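Local coordinates for chemosensory protein (Mamestra brassicae, PDB 1N8U) that probably binds and carries small hydrophobic chemosensory ligands, as is thought for its A10/OS-D family, and holds bromo-dodecanol in its interior, at residues Val27-Glu32 with Glu42-Leu47. Sequence-based numbering, arbitrary orientation.
Sequences VNCVME and ELKEHL. With BDD (bromo-dodecanol), chain C; BDD (bromo-dodecanol), chain B.
The flat peptide carbonyl of Cys29 is met by the side of the Lys44 chain, Lys44 CD lying 3.4 Å from Cys29 O. This oxygen, already bonded by Glu32 N where a Schellman motif closes the helix, also accepts a hydrogen bond from a water 2.8 Å away. A bend in the lysine at chi3 (36°) brings NZ to 3.1 Å from the same water oxygen, which links ammonium to carbonyl; the carboxylate of Glu32 pairs instead with Lys87. The other flat group, the His46 ring, lies apart from segment 27-32: its ND1 donates to Glu42 O at 157°, with the oxygen tilted 15° out of the ring plane, and the ring meets that of Tyr4. Beyond the lysine, the contact is apolar. The two branches of Val30 split between two leucines: CG1 stands 3.9 Å from Leu47 CD2, and CG2 4.0 Å from Leu43 CD2. Leu43 is also ligand wall, with CD1 4.1 Å from C8 of one bromo-dodecanol and CD2 4.2 Å from C5 of a second. Cutting Leu43 back to an alanine is likely to strip Val30 CG2 of its nearest leucine neighbour and open a gap beside both alkyl chains. Helices 20-30 and 38-53 thus pack together beside the ligand-holding interior; the Cys29-Cys36 disulfide ties the first to the loop leading to the second, while Tyr88 of helix 78-88 touches Lys44 and Leu47 and is hydrogen-bonded through OH to Val30 O.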
ATOM      1  N   VAL A  27       6.707  -1.160  -4.981  1.00 13.99           N
ATOM      2  CA  VAL A  27       6.795  -2.436  -4.305  1.00 15.27           C
ATOM      3  C   VAL A  27       8.227  -2.684  -3.828  1.00 15.15           C
ATOM      4  O   VAL A  27       8.450  -3.024  -2.659  1.00 14.62           O
ATOM      5  CB  VAL A  27       6.304  -3.543  -5.206  1.00 16.44           C
ATOM      6  CG1 VAL A  27       6.670  -4.897  -4.644  1.00 17.19           C
ATOM      7  CG2 VAL A  27       4.800  -3.383  -5.449  1.00 16.88           C
ATOM      8  N   ASN A  28       9.196  -2.481  -4.723  1.00 15.25           N
ATOM      9  CA  ASN A  28      10.610  -2.672  -4.371  1.00 15.61           C
ATOM     10  C   ASN A  28      11.069  -1.705  -3.265  1.00 14.98           C
ATOM     11  O   ASN A  28      11.828  -2.095  -2.385  1.00 15.17           O
ATOM     12  CB  ASN A  28      11.523  -2.539  -5.610  1.00 15.48           C
ATOM     13  CG  ASN A  28      11.372  -3.691  -6.610  1.00 17.11           C
ATOM     14  OD1 ASN A  28      11.748  -3.556  -7.789  1.00 21.66           O
ATOM     15  ND2 ASN A  28      10.885  -4.814  -6.153  1.00 18.21           N
ATOM     16  N   CYS A  29      10.605  -0.457  -3.292  1.00 14.48           N
ATOM     17  CA  CYS A  29      10.886   0.498  -2.205  1.00 14.57           C
ATOM     18  C   CYS A  29      10.421  -0.041  -0.827  1.00 14.83           C
ATOM     19  O   CYS A  29      11.177  -0.105   0.146  1.00 13.44           O
ATOM     20  CB  CYS A  29      10.200   1.845  -2.516  1.00 15.61           C
ATOM     21  SG  CYS A  29      10.030   2.982  -1.120  1.00 18.05           S
ATOM     22  N   VAL A  30       9.170  -0.463  -0.758  1.00 16.24           N
ATOM     23  CA  VAL A  30       8.563  -0.882   0.491  1.00 16.13           C
ATOM     24  C   VAL A  30       9.124  -2.242   0.949  1.00 16.66           C
ATOM     25  O   VAL A  30       9.177  -2.539   2.145  1.00 16.74           O
ATOM     26  CB  VAL A  30       7.015  -0.863   0.274  1.00 17.55           C
ATOM     27  CG1 VAL A  30       6.283  -1.720   1.210  1.00 20.19           C
ATOM     28  CG2 VAL A  30       6.521   0.572   0.324  1.00 17.19           C
ATOM     29  N   MET A  31       9.543  -3.054  -0.006  1.00 16.98           N
ATOM     30  CA  MET A  31      10.128  -4.376   0.288  1.00 17.90           C
ATOM     31  C   MET A  31      11.636  -4.304   0.484  1.00 19.53           C
ATOM     32  O   MET A  31      12.315  -5.360   0.612  1.00 20.28           O
ATOM     33  CB  MET A  31       9.812  -5.370  -0.824  1.00 17.68           C
ATOM     34  CG  MET A  31       8.356  -5.802  -0.949  1.00 15.79           C
ATOM     35  SD  MET A  31       7.700  -6.497   0.611  1.00 19.43           S
ATOM     36  CE  MET A  31       8.787  -7.972   0.825  1.00 21.81           C
ATOM     37  N   GLU A  32      12.177  -3.073   0.445  1.00 20.37           N
ATOM     38  CA  GLU A  32      13.588  -2.782   0.717  1.00 21.86           C
ATOM     39  C   GLU A  32      14.588  -3.458  -0.248  1.00 21.95           C
ATOM     40  O   GLU A  32      15.640  -3.982   0.166  1.00 22.96           O
ATOM     41  CB  GLU A  32      13.924  -3.058   2.194  1.00 22.58           C
ATOM     42  CG  GLU A  32      12.840  -2.527   3.124  1.00 24.42           C
ATOM     43  CD  GLU A  32      13.178  -2.580   4.602  1.00 28.97           C
ATOM     44  OE1 GLU A  32      14.141  -1.914   5.033  1.00 30.86           O
ATOM     45  OE2 GLU A  32      12.444  -3.267   5.355  1.00 33.18           O
ATOM     46  N   GLU A  42       7.696   8.006   2.118  1.00 17.53           N
ATOM     47  CA  GLU A  42       6.701   8.414   3.089  1.00 19.02           C
ATOM     48  C   GLU A  42       5.753   7.248   3.365  1.00 17.95           C
ATOM     49  O   GLU A  42       5.330   7.044   4.511  1.00 17.76           O
ATOM     50  CB  GLU A  42       5.948   9.639   2.567  1.00 19.56           C
ATOM     51  CG  GLU A  42       5.138  10.360   3.619  1.00 21.89           C
ATOM     52  CD  GLU A  42       5.971  11.257   4.488  1.00 23.99           C
ATOM     53  OE1 GLU A  42       7.003  11.814   4.028  1.00 26.91           O
ATOM     54  OE2 GLU A  42       5.586  11.418   5.642  1.00 29.10           O
ATOM     55  N   LEU A  43       5.412   6.477   2.330  1.00 17.19           N
ATOM     56  CA  LEU A  43       4.606   5.269   2.529  1.00 17.51           C
ATOM     57  C   LEU A  43       5.330   4.211   3.374  1.00 16.76           C
ATOM     58  O   LEU A  43       4.762   3.636   4.314  1.00 17.65           O
ATOM     59  CB  LEU A  43       4.209   4.638   1.199  1.00 16.44           C
ATOM     60  CG  LEU A  43       3.435   3.322   1.259  1.00 18.33           C
ATOM     61  CD1 LEU A  43       2.054   3.427   1.969  1.00 17.53           C
ATOM     62  CD2 LEU A  43       3.252   2.815  -0.172  1.00 19.79           C
ATOM     63  N   LYS A  44       6.568   3.927   3.010  1.00 16.87           N
ATOM     64  CA  LYS A  44       7.359   2.924   3.737  1.00 17.58           C
ATOM     65  C   LYS A  44       7.452   3.247   5.229  1.00 17.48           C
ATOM     66  O   LYS A  44       7.387   2.336   6.078  1.00 17.43           O
ATOM     67  CB  LYS A  44       8.770   2.777   3.144  1.00 17.59           C
ATOM     68  CG  LYS A  44       9.550   1.557   3.689  1.00 19.23           C
ATOM     69  CD  LYS A  44      11.000   1.493   3.173  1.00 20.02           C
ATOM     70  CE  LYS A  44      11.596   2.845   3.049  1.00 24.47           C
ATOM     71  NZ  LYS A  44      13.004   2.773   2.547  1.00 28.56           N
ATOM     72  N   GLU A  45       7.573   4.533   5.553  1.00 16.64           N
ATOM     73  CA  GLU A  45       7.760   4.933   6.942  1.00 17.48           C
ATOM     74  C   GLU A  45       6.470   4.943   7.761  1.00 17.19           C
ATOM     75  O   GLU A  45       6.524   5.048   8.973  1.00 17.73           O
ATOM     76  CB  GLU A  45       8.470   6.288   7.015  1.00 18.23           C
ATOM     77  CG  GLU A  45       9.934   6.146   6.620  1.00 21.47           C
ATOM     78  CD  GLU A  45      10.626   7.451   6.237  1.00 22.81           C
ATOM     79  OE1 GLU A  45      10.015   8.542   6.295  1.00 23.25           O
ATOM     80  OE2 GLU A  45      11.790   7.366   5.841  1.00 26.31           O
ATOM     81  N   HIS A  46       5.316   4.823   7.118  1.00 16.02           N
ATOM     82  CA  HIS A  46       4.080   4.825   7.898  1.00 16.83           C
ATOM     83  C   HIS A  46       3.220   3.581   7.720  1.00 16.08           C
ATOM     84  O   HIS A  46       2.175   3.441   8.371  1.00 15.58           O
ATOM     85  CB  HIS A  46       3.282   6.091   7.582  1.00 16.48           C
ATOM     86  CG  HIS A  46       3.994   7.349   7.978  1.00 20.34           C
ATOM     87  ND1 HIS A  46       4.697   8.122   7.074  1.00 22.85           N
ATOM     88  CD2 HIS A  46       4.207   7.908   9.193  1.00 21.14           C
ATOM     89  CE1 HIS A  46       5.250   9.140   7.712  1.00 23.17           C
ATOM     90  NE2 HIS A  46       4.958   9.039   8.996  1.00 23.51           N
ATOM     91  N   LEU A  47       3.656   2.655   6.878  1.00 16.02           N
ATOM     92  CA  LEU A  47       2.805   1.501   6.559  1.00 15.76           C
ATOM     93  C   LEU A  47       2.593   0.584   7.758  1.00 16.01           C
ATOM     94  O   LEU A  47       1.449   0.177   8.064  1.00 17.37           O
ATOM     95  CB  LEU A  47       3.409   0.726   5.389  1.00 15.81           C
ATOM     96  CG  LEU A  47       2.664  -0.534   4.937  1.00 16.40           C
ATOM     97  CD1 LEU A  47       1.204  -0.251   4.648  1.00 18.76           C
ATOM     98  CD2 LEU A  47       3.374  -1.100   3.661  1.00 18.44           C
TER
HETATM   99  O1  BDD C 412      -5.766  -1.416   7.590  1.00 36.45           O
HETATM  100  C1  BDD C 412      -4.952  -0.355   7.113  1.00 34.50           C
HETATM  101  C2  BDD C 412      -3.840  -0.924   6.239  1.00 33.99           C
HETATM  102  C3  BDD C 412      -3.808  -0.295   4.870  1.00 33.79           C
HETATM  103  C4  BDD C 412      -2.470   0.351   4.628  1.00 32.85           C
HETATM  104  C5  BDD C 412      -2.564   1.827   4.908  1.00 32.57           C
HETATM  105  C6  BDD C 412      -1.538   2.509   4.037  1.00 31.53           C
HETATM  106  C7  BDD C 412      -0.995   3.682   4.788  1.00 30.89           C
HETATM  107  C8  BDD C 412      -1.145   4.939   4.006  1.00 28.88           C
HETATM  108  C9  BDD C 412      -0.406   5.979   4.788  1.00 26.80           C
HETATM  109  C10 BDD C 412      -0.054   7.157   3.914  1.00 28.59           C
HETATM  110  C11 BDD C 412       1.461   7.345   3.885  1.00 25.54           C
HETATM  111  C12 BDD C 412       1.761   8.711   3.290  1.00 25.42           C
HETATM  112 BR   BDD C 412       2.464   8.515   1.876  1.00 12.85          BR
HETATM  113  O1  BDD B 411      -0.415  10.448   0.319  1.00 37.55           O
HETATM  114  C1  BDD B 411      -0.439   9.018   0.244  1.00 35.30           C
HETATM  115  C2  BDD B 411       0.938   8.548  -0.202  1.00 35.17           C
HETATM  116  C3  BDD B 411       0.892   7.256  -0.999  1.00 34.07           C
HETATM  117  C4  BDD B 411       1.814   7.364  -2.171  1.00 33.06           C
HETATM  118  C5  BDD B 411       2.308   6.006  -2.659  1.00 30.44           C
HETATM  119  C6  BDD B 411       1.233   5.212  -3.376  1.00 29.47           C
HETATM  120  C7  BDD B 411       1.846   4.025  -4.115  1.00 26.04           C
HETATM  121  C8  BDD B 411       0.823   2.955  -4.472  1.00 22.68           C
HETATM  122  C9  BDD B 411       1.534   1.709  -4.988  1.00 22.29           C
HETATM  123  C10 BDD B 411       1.842   0.731  -3.872  1.00 19.51           C
HETATM  124  C11 BDD B 411       2.058  -0.694  -4.347  1.00 18.10           C
HETATM  125  C12 BDD B 411       2.404  -1.669  -3.226  1.00 19.01           C
HETATM  126 BR   BDD B 411       3.679  -1.150  -2.457  1.00  2.15          BR
HETATM  127  O   HOH W   1      13.761   0.920   0.216  1.00 31.72           O